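Local coordinates for CHAD domain protein (Streptomyces chartreusis, PDB 6RN5), which binds copper and, as a phosin built on the helical CHAD domain, probably also binds polyphosphate, at residues Ala245-Thr250 against His271-Pro276; Leu314-Asp319 against Arg359-Gln364. All coordinates share one frame; numbering follows the deposited sequence.

Contact 1 (Ala245-Thr250 against His271-Pro276); sequences ALPLIT and HPQDAP. With CU (copper (II) ion), chain B; SO4 (sulfate ion), chain H.
Leu246 touches Pro276 with one methyl: Leu246 CD2 lies 3.9 Å from Pro276 CB, and the two side chains slant across one another. The CB of Leu246 does not itself head for the other segment. The first torsion does the work, setting CG beside the backbone N and anti to the carbonyl carbon (chi1 -52°), which swings the branched end over to the proline. A second touch, equally close, comes from Pro247 and Gln273, whose side chains cross at a slant. Pro247 directs its CB toward the other segment, and its CG comes 3.9 Å from Gln273 OE1, carbon against an amide oxygen. Gln273 also starts out beside its backbone N (chi1 -67°) and then runs extended past the bound sulfate, so its amide meets the proline while its backbone stays with the anion.

That sulfate, probably from the crystallisation liquor, is held at a type I turn from His271 to Asp274, closed by Asp274 N to His271 O at 3.1 Å. Gln273 N donates to sulfate O1 at 3.2 Å, and His271 ND1 donates to O4 at 3.0 Å in a nearly straight bond (166°), the oxygen lying in the ring plane. At the far side of the same ring His271 NE2 binds copper at 1.9 Å, with His262 and His348 as further ligands, so one imidazole spans metal and anion and its rotation is pinned from two ends. An oxyanion held here is consistent with a polyphosphate-binding surface.

The contact is a small surface one. It lays the loop after helix 229-244 against the start of helix 274-295, where Leu246 and Ile249 also rest on Trp277, while helix 338-366 flanks both segments: Gln363 meets Leu248, and Arg352 forms a salt bridge to Asp274.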
ATOM      1  N   ALA A 245      14.132 -11.275  19.846  1.00 40.25           N
ATOM      2  CA  ALA A 245      15.065 -10.842  18.826  1.00 42.36           C
ATOM      3  C   ALA A 245      14.421 -10.243  17.562  1.00 48.55           C
ATOM      4  O   ALA A 245      15.146  -9.725  16.726  1.00 45.98           O
ATOM      5  CB  ALA A 245      15.978 -11.991  18.447  1.00 40.25           C
ATOM      6  N   LEU A 246      13.091 -10.275  17.409  1.00 50.56           N
ATOM      7  CA  LEU A 246      12.457  -9.554  16.275  1.00 49.79           C
ATOM      8  C   LEU A 246      12.303  -8.034  16.534  1.00 52.76           C
ATOM      9  O   LEU A 246      11.994  -7.606  17.663  1.00 48.94           O
ATOM     10  CB  LEU A 246      11.036 -10.056  16.006  1.00 46.24           C
ATOM     11  CG  LEU A 246      10.787 -11.526  15.833  1.00 45.24           C
ATOM     12  CD1 LEU A 246       9.283 -11.806  15.797  1.00 41.74           C
ATOM     13  CD2 LEU A 246      11.496 -11.988  14.579  1.00 47.37           C
ATOM     14  N   PRO A 247      12.384  -7.223  15.468  1.00 58.22           N
ATOM     15  CA  PRO A 247      12.096  -5.754  15.540  1.00 58.34           C
ATOM     16  C   PRO A 247      10.637  -5.359  15.903  1.00 65.18           C
ATOM     17  O   PRO A 247       9.707  -6.031  15.489  1.00 62.62           O
ATOM     18  CB  PRO A 247      12.413  -5.263  14.128  1.00 56.60           C
ATOM     19  CG  PRO A 247      13.133  -6.389  13.429  1.00 59.87           C
ATOM     20  CD  PRO A 247      12.768  -7.670  14.117  1.00 56.97           C
ATOM     21  N   LEU A 248      10.447  -4.273  16.662  1.00 71.59           N
ATOM     22  CA  LEU A 248       9.100  -3.724  16.971  1.00 80.00           C
ATOM     23  C   LEU A 248       8.418  -3.165  15.686  1.00 85.11           C
ATOM     24  O   LEU A 248       9.084  -2.953  14.678  1.00 86.99           O
ATOM     25  CB  LEU A 248       9.232  -2.626  18.049  1.00 81.54           C
ATOM     26  CG  LEU A 248       8.017  -1.855  18.622  1.00 86.97           C
ATOM     27  CD1 LEU A 248       7.561  -2.410  19.970  1.00 85.66           C
ATOM     28  CD2 LEU A 248       8.325  -0.366  18.767  1.00 87.55           C
ATOM     29  N   ILE A 249       7.097  -2.966  15.712  1.00 88.68           N
ATOM     30  CA  ILE A 249       6.362  -2.277  14.629  1.00 91.68           C
ATOM     31  C   ILE A 249       5.353  -1.260  15.210  1.00 99.26           C
ATOM     32  O   ILE A 249       4.762  -1.501  16.272  1.00 99.65           O
ATOM     33  CB  ILE A 249       5.571  -3.264  13.714  1.00 86.31           C
ATOM     34  CG1 ILE A 249       6.463  -4.370  13.166  1.00 77.74           C
ATOM     35  CG2 ILE A 249       4.893  -2.538  12.557  1.00 93.43           C
ATOM     36  CD1 ILE A 249       6.300  -5.652  13.935  1.00 76.59           C
ATOM     37  N   THR A 250       5.170  -0.133  14.509  1.00103.58           N
ATOM     38  CA  THR A 250       4.039   0.798  14.734  1.00 96.16           C
ATOM     39  C   THR A 250       3.859   1.711  13.530  1.00 90.97           C
ATOM     40  O   THR A 250       4.170   1.328  12.406  1.00 87.00           O
ATOM     41  CB  THR A 250       4.189   1.664  16.013  1.00 93.92           C
ATOM     42  OG1 THR A 250       5.531   1.568  16.522  1.00 88.81           O
ATOM     43  CG2 THR A 250       3.181   1.225  17.098  1.00 89.75           C
ATOM     44  N   HIS A 271      13.633 -10.026   0.575  1.00 44.17           N
ATOM     45  CA  HIS A 271      12.858  -9.741   1.793  1.00 40.83           C
ATOM     46  C   HIS A 271      13.518 -10.448   2.972  1.00 44.25           C
ATOM     47  O   HIS A 271      13.023 -11.449   3.457  1.00 33.16           O
ATOM     48  CB  HIS A 271      11.405 -10.198   1.557  1.00 40.17           C
ATOM     49  CG  HIS A 271      10.751  -9.464   0.424  1.00 35.01           C
ATOM     50  ND1 HIS A 271      10.464  -8.119   0.498  1.00 36.51           N
ATOM     51  CD2 HIS A 271      10.396  -9.852  -0.820  1.00 36.50           C
ATOM     52  CE1 HIS A 271       9.930  -7.713  -0.638  1.00 40.13           C
ATOM     53  NE2 HIS A 271       9.882  -8.741  -1.466  1.00 35.10           N
ATOM     54  N   PRO A 272      14.662  -9.905   3.438  1.00 49.99           N
ATOM     55  CA  PRO A 272      15.527 -10.607   4.385  1.00 47.84           C
ATOM     56  C   PRO A 272      14.898 -10.824   5.744  1.00 43.78           C
ATOM     57  O   PRO A 272      15.087 -11.883   6.337  1.00 41.71           O
ATOM     58  CB  PRO A 272      16.759  -9.681   4.490  1.00 51.34           C
ATOM     59  CG  PRO A 272      16.303  -8.341   3.964  1.00 51.19           C
ATOM     60  CD  PRO A 272      15.291  -8.667   2.925  1.00 49.99           C
ATOM     61  N   GLN A 273      14.150  -9.839   6.227  1.00 44.15           N
ATOM     62  CA  GLN A 273      13.414  -9.984   7.480  1.00 48.34           C
ATOM     63  C   GLN A 273      12.370 -11.080   7.483  1.00 45.00           C
ATOM     64  O   GLN A 273      11.973 -11.508   8.551  1.00 52.17           O
ATOM     65  CB  GLN A 273      12.739  -8.689   7.872  1.00 57.86           C
ATOM     66  CG  GLN A 273      13.723  -7.601   8.239  1.00 67.40           C
ATOM     67  CD  GLN A 273      13.043  -6.376   8.818  1.00 76.06           C
ATOM     68  OE1 GLN A 273      12.172  -6.478   9.686  1.00 86.17           O
ATOM     69  NE2 GLN A 273      13.445  -5.205   8.343  1.00 84.45           N
ATOM     70  N   ASP A 274      11.922 -11.553   6.331  1.00 38.61           N
ATOM     71  CA  ASP A 274      10.991 -12.695   6.347  1.00 38.56           C
ATOM     72  C   ASP A 274      11.573 -13.898   7.104  1.00 39.05           C
ATOM     73  O   ASP A 274      10.821 -14.612   7.768  1.00 35.28           O
ATOM     74  CB  ASP A 274      10.607 -13.148   4.923  1.00 34.19           C
ATOM     75  CG  ASP A 274       9.548 -12.224   4.259  1.00 34.19           C
ATOM     76  OD1 ASP A 274       9.228 -11.154   4.785  1.00 34.83           O
ATOM     77  OD2 ASP A 274       9.069 -12.574   3.188  1.00 34.47           O
ATOM     78  N   ALA A 275      12.889 -14.137   6.989  1.00 34.94           N
ATOM     79  CA  ALA A 275      13.460 -15.395   7.519  1.00 38.30           C
ATOM     80  C   ALA A 275      13.305 -15.506   9.042  1.00 37.13           C
ATOM     81  O   ALA A 275      12.831 -16.495   9.523  1.00 41.07           O
ATOM     82  CB  ALA A 275      14.919 -15.614   7.074  1.00 36.63           C
ATOM     83  N   PRO A 276      13.649 -14.460   9.794  1.00 39.75           N
ATOM     84  CA  PRO A 276      13.420 -14.609  11.246  1.00 39.46           C
ATOM     85  C   PRO A 276      11.951 -14.842  11.661  1.00 36.28           C
ATOM     86  O   PRO A 276      11.694 -15.584  12.600  1.00 35.71           O
ATOM     87  CB  PRO A 276      13.945 -13.292  11.831  1.00 40.07           C
ATOM     88  CG  PRO A 276      14.431 -12.455  10.668  1.00 40.50           C
ATOM     89  CD  PRO A 276      14.548 -13.335   9.465  1.00 40.25           C
TER
HETATM   90 CU    CU B 401       9.183  -9.049  -3.250  1.00 31.38          CU
HETATM   91  S   SO4 H 407      11.457  -7.361   4.477  1.00 59.58           S
HETATM   92  O1  SO4 H 407      12.942  -7.345   4.672  1.00 64.92           O
HETATM   93  O2  SO4 H 407      11.048  -8.780   4.751  1.00 58.23           O
HETATM   94  O3  SO4 H 407      10.747  -6.553   5.469  1.00 59.45           O
HETATM   95  O4  SO4 H 407      11.120  -6.805   3.103  1.00 55.29           O

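Contact 2 (Leu314-Asp319 against Arg359-Gln364); sequences LNRHRD and RFAFQQ. With SO4 (sulfate ion), chain H; SO4 (sulfate ion), chain F.
Arg359 NH2, at the end of the side chain that lies across His317, is gripped twice: it donates to O2 of a bound sulfate at 2.9 Å and forms a salt bridge with Asp274. Its twin, Arg359 NH1, reaches O3 of the same sulfate at 3.0 Å and also pairs with Glu356, so the guanidinium meets the anion edge-on in a two-pronged grip. The remaining N-H is used as well, Arg359 NE donating to His317 NE2 over 3.0 Å (154°) close to the imidazole plane. The two flat groups are turned 36° apart, and Arg359 CG comes up to the edge of the ring, 3.3 Å from His317 CD2. His317 gets there by holding CG anti to its backbone N (chi1 -175°), which throws the ring out toward helix 338-366; Trp277 stacks on that ring and makes a cation-pi contact with Arg359.

Further along, Leu314 leans obliquely on Phe362, with Leu314 CG 3.7 Å from Phe362 CD1, Leu314 CD1 nearest Phe362 CE1 and Leu314 CD2 nearest Phe362 CD1. The two segments run nearly antiparallel, their axes 9.2 Å apart at closest approach. A leucine in place of Arg359 would probably leave His317 NE2 without its donor, cost Asp274 one of its two arginine partners, and take the two-pronged grip from the sulfate.

Because His317 NE2 accepts a hydrogen bond from Arg359 NE, the ring is probably neutral, and it acts as a second-shell prop that fixes the rotation of an anion-binding arginine, a geometry consistent with holding phosphate groups of polyphosphate.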
ATOM      1  N   LEU A 314       1.123 -15.663  11.893  1.00 31.43           N
ATOM      2  CA  LEU A 314       2.332 -16.137  11.205  1.00 31.42           C
ATOM      3  C   LEU A 314       2.030 -16.970   9.949  1.00 32.14           C
ATOM      4  O   LEU A 314       2.816 -16.955   9.001  1.00 27.33           O
ATOM      5  CB  LEU A 314       3.236 -16.915  12.131  1.00 31.81           C
ATOM      6  CG  LEU A 314       3.716 -16.076  13.322  1.00 33.18           C
ATOM      7  CD1 LEU A 314       4.512 -16.907  14.334  1.00 35.39           C
ATOM      8  CD2 LEU A 314       4.495 -14.866  12.879  1.00 33.42           C
ATOM      9  N   ASN A 315       0.901 -17.674   9.896  1.00 31.78           N
ATOM     10  CA  ASN A 315       0.528 -18.337   8.627  1.00 30.28           C
ATOM     11  C   ASN A 315       0.183 -17.319   7.524  1.00 28.53           C
ATOM     12  O   ASN A 315       0.483 -17.535   6.362  1.00 29.65           O
ATOM     13  CB  ASN A 315      -0.647 -19.295   8.790  1.00 32.20           C
ATOM     14  CG  ASN A 315      -0.317 -20.540   9.602  1.00 38.00           C
ATOM     15  OD1 ASN A 315       0.861 -20.925   9.803  1.00 42.40           O
ATOM     16  ND2 ASN A 315      -1.370 -21.192  10.073  1.00 36.48           N
ATOM     17  N   ARG A 316      -0.455 -16.224   7.877  1.00 30.83           N
ATOM     18  CA  ARG A 316      -0.780 -15.235   6.890  1.00 33.49           C
ATOM     19  C   ARG A 316       0.496 -14.592   6.412  1.00 32.96           C
ATOM     20  O   ARG A 316       0.648 -14.292   5.237  1.00 31.63           O
ATOM     21  CB  ARG A 316      -1.786 -14.228   7.449  1.00 40.42           C
ATOM     22  CG  ARG A 316      -3.219 -14.793   7.382  1.00 48.40           C
ATOM     23  CD  ARG A 316      -4.077 -14.453   8.585  1.00 58.91           C
ATOM     24  NE  ARG A 316      -4.121 -13.020   8.886  1.00 62.62           N
ATOM     25  CZ  ARG A 316      -4.102 -12.482  10.115  1.00 68.63           C
ATOM     26  NH1 ARG A 316      -4.011 -13.232  11.209  1.00 64.07           N
ATOM     27  NH2 ARG A 316      -4.148 -11.156  10.245  1.00 81.34           N
ATOM     28  N   HIS A 317       1.429 -14.386   7.336  1.00 31.94           N
ATOM     29  CA  HIS A 317       2.735 -13.833   7.002  1.00 30.65           C
ATOM     30  C   HIS A 317       3.414 -14.681   5.916  1.00 29.55           C
ATOM     31  O   HIS A 317       3.891 -14.196   4.917  1.00 31.18           O
ATOM     32  CB  HIS A 317       3.582 -13.742   8.264  1.00 30.49           C
ATOM     33  CG  HIS A 317       4.906 -13.079   8.064  1.00 30.49           C
ATOM     34  ND1 HIS A 317       5.907 -13.641   7.315  1.00 29.96           N
ATOM     35  CD2 HIS A 317       5.391 -11.903   8.511  1.00 30.99           C
ATOM     36  CE1 HIS A 317       6.964 -12.841   7.322  1.00 30.99           C
ATOM     37  NE2 HIS A 317       6.682 -11.783   8.042  1.00 28.68           N
ATOM     38  N   ARG A 318       3.439 -15.966   6.139  1.00 30.80           N
ATOM     39  CA  ARG A 318       4.079 -16.894   5.261  1.00 33.74           C
ATOM     40  C   ARG A 318       3.343 -16.967   3.929  1.00 33.87           C
ATOM     41  O   ARG A 318       3.975 -16.907   2.887  1.00 32.22           O
ATOM     42  CB  ARG A 318       4.123 -18.270   5.934  1.00 38.66           C
ATOM     43  CG  ARG A 318       5.056 -19.272   5.269  1.00 43.46           C
ATOM     44  CD  ARG A 318       4.373 -20.083   4.208  1.00 49.17           C
ATOM     45  NE  ARG A 318       3.264 -20.877   4.733  1.00 54.13           N
ATOM     46  CZ  ARG A 318       3.313 -22.188   4.986  1.00 58.78           C
ATOM     47  NH1 ARG A 318       4.423 -22.909   4.788  1.00 55.74           N
ATOM     48  NH2 ARG A 318       2.222 -22.789   5.428  1.00 65.13           N
ATOM     49  N   ASP A 319       2.015 -17.081   3.975  1.00 30.85           N
ATOM     50  CA  ASP A 319       1.214 -17.153   2.776  1.00 31.63           C
ATOM     51  C   ASP A 319       1.329 -15.860   1.991  1.00 32.42           C
ATOM     52  O   ASP A 319       1.482 -15.901   0.775  1.00 33.86           O
ATOM     53  CB  ASP A 319      -0.287 -17.434   3.081  1.00 31.11           C
ATOM     54  CG  ASP A 319      -0.532 -18.851   3.642  1.00 35.26           C
ATOM     55  OD1 ASP A 319       0.357 -19.727   3.584  1.00 33.18           O
ATOM     56  OD2 ASP A 319      -1.618 -19.072   4.187  1.00 40.34           O
ATOM     57  N   ARG A 359       2.673  -9.042  10.609  1.00 33.07           N
ATOM     58  CA  ARG A 359       3.699  -8.904  11.632  1.00 34.09           C
ATOM     59  C   ARG A 359       3.142  -8.073  12.790  1.00 34.60           C
ATOM     60  O   ARG A 359       3.438  -8.326  13.961  1.00 30.46           O
ATOM     61  CB  ARG A 359       4.939  -8.213  11.087  1.00 32.88           C
ATOM     62  CG  ARG A 359       5.749  -8.993  10.097  1.00 32.16           C
ATOM     63  CD  ARG A 359       7.013  -8.220   9.666  1.00 34.72           C
ATOM     64  NE  ARG A 359       7.694  -9.011   8.633  1.00 37.12           N
ATOM     65  CZ  ARG A 359       8.472  -8.520   7.671  1.00 38.96           C
ATOM     66  NH1 ARG A 359       8.729  -7.228   7.581  1.00 39.10           N
ATOM     67  NH2 ARG A 359       9.010  -9.350   6.796  1.00 41.43           N
ATOM     68  N   PHE A 360       2.388  -7.031  12.448  1.00 33.83           N
ATOM     69  CA  PHE A 360       1.702  -6.250  13.461  1.00 37.91           C
ATOM     70  C   PHE A 360       0.654  -7.090  14.245  1.00 37.46           C
ATOM     71  O   PHE A 360       0.598  -7.039  15.480  1.00 34.28           O
ATOM     72  CB  PHE A 360       1.063  -5.018  12.805  1.00 44.21           C
ATOM     73  CG  PHE A 360       0.404  -4.066  13.779  1.00 47.40           C
ATOM     74  CD1 PHE A 360       1.176  -3.264  14.611  1.00 52.10           C
ATOM     75  CD2 PHE A 360      -0.988  -3.956  13.840  1.00 50.51           C
ATOM     76  CE1 PHE A 360       0.579  -2.376  15.504  1.00 51.36           C
ATOM     77  CE2 PHE A 360      -1.593  -3.081  14.741  1.00 54.73           C
ATOM     78  CZ  PHE A 360      -0.802  -2.286  15.576  1.00 48.86           C
ATOM     79  N   ALA A 361      -0.162  -7.860  13.537  1.00 34.38           N
ATOM     80  CA  ALA A 361      -1.123  -8.721  14.197  1.00 34.76           C
ATOM     81  C   ALA A 361      -0.424  -9.700  15.168  1.00 36.84           C
ATOM     82  O   ALA A 361      -0.864  -9.885  16.315  1.00 33.09           O
ATOM     83  CB  ALA A 361      -1.982  -9.462  13.174  1.00 33.54           C
ATOM     84  N   PHE A 362       0.680 -10.299  14.737  1.00 34.95           N
ATOM     85  CA  PHE A 362       1.387 -11.221  15.601  1.00 38.46           C
ATOM     86  C   PHE A 362       1.815 -10.482  16.859  1.00 40.22           C
ATOM     87  O   PHE A 362       1.594 -10.946  17.976  1.00 39.48           O
ATOM     88  CB  PHE A 362       2.641 -11.778  14.941  1.00 36.46           C
ATOM     89  CG  PHE A 362       3.543 -12.502  15.896  1.00 33.75           C
ATOM     90  CD1 PHE A 362       3.325 -13.843  16.206  1.00 34.77           C
ATOM     91  CD2 PHE A 362       4.615 -11.837  16.517  1.00 35.88           C
ATOM     92  CE1 PHE A 362       4.148 -14.506  17.120  1.00 35.93           C
ATOM     93  CE2 PHE A 362       5.471 -12.513  17.399  1.00 35.73           C
ATOM     94  CZ  PHE A 362       5.230 -13.836  17.713  1.00 33.21           C
ATOM     95  N   GLN A 363       2.459  -9.343  16.657  1.00 41.84           N
ATOM     96  CA  GLN A 363       2.923  -8.509  17.767  1.00 43.92           C
ATOM     97  C   GLN A 363       1.834  -8.148  18.790  1.00 39.64           C
ATOM     98  O   GLN A 363       2.052  -8.264  19.977  1.00 39.39           O
ATOM     99  CB  GLN A 363       3.553  -7.235  17.239  1.00 50.05           C
ATOM    100  CG  GLN A 363       4.427  -6.534  18.268  1.00 56.36           C
ATOM    101  CD  GLN A 363       4.868  -5.162  17.793  1.00 61.62           C
ATOM    102  OE1 GLN A 363       6.011  -4.982  17.367  1.00 74.55           O
ATOM    103  NE2 GLN A 363       3.958  -4.198  17.838  1.00 60.56           N
ATOM    104  N   GLN A 364       0.661  -7.751  18.330  1.00 39.82           N
ATOM    105  CA  GLN A 364      -0.440  -7.428  19.231  1.00 41.08           C
ATOM    106  C   GLN A 364      -0.919  -8.645  19.982  1.00 40.59           C
ATOM    107  O   GLN A 364      -1.230  -8.561  21.171  1.00 46.10           O
ATOM    108  CB  GLN A 364      -1.627  -6.832  18.465  1.00 43.83           C
ATOM    109  CG  GLN A 364      -1.271  -5.615  17.637  1.00 49.18           C
ATOM    110  CD  GLN A 364      -0.667  -4.536  18.469  1.00 56.73           C
ATOM    111  OE1 GLN A 364       0.536  -4.258  18.380  1.00 68.37           O
ATOM    112  NE2 GLN A 364      -1.489  -3.934  19.319  1.00 59.09           N
TER
HETATM  113  S   SO4 H 407      11.457  -7.361   4.477  1.00 59.58           S
HETATM  114  O1  SO4 H 407      12.942  -7.345   4.672  1.00 64.92           O
HETATM  115  O2  SO4 H 407      11.048  -8.780   4.751  1.00 58.23           O
HETATM  116  O3  SO4 H 407      10.747  -6.553   5.469  1.00 59.45           O
HETATM  117  O4  SO4 H 407      11.120  -6.805   3.103  1.00 55.29           O
HETATM  118  S   SO4 F 405       3.920 -26.370   6.449  1.00 75.10           S
HETATM  119  O1  SO4 F 405       4.113 -27.808   6.804  1.00 79.86           O
HETATM  120  O2  SO4 F 405       2.589 -25.937   6.893  1.00 73.23           O
HETATM  121  O3  SO4 F 405       4.970 -25.479   7.085  1.00 71.84           O
HETATM  122  O4  SO4 F 405       3.934 -26.301   4.971  1.00 76.92           O

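How the contacts relate
Contact 1 is a thin patch at the surface, while contact 2 is largely buried between helices 305-331 and 338-366. Helix 338-366, half of contact 2, also flanks contact 1, and Trp277 of helix 274-295 touches both. Their centres are 11 Å apart; the Asp274-Arg359 bridge joins them directly, and Ile249 N is probably hydrogen-bonded to Gln363 OE1. One sulfate is shared, taken from the loop side by a backbone N-H and an imidazole, from the helix side by a guanidinium. Chemistry follows place. Across contact 1 the segments meet through apolar and amide touches alone, its stronger bonds going to ligands and to helix 338-366; contact 2 joins its helices by a polar bond beside leucine-phenylalanine packing.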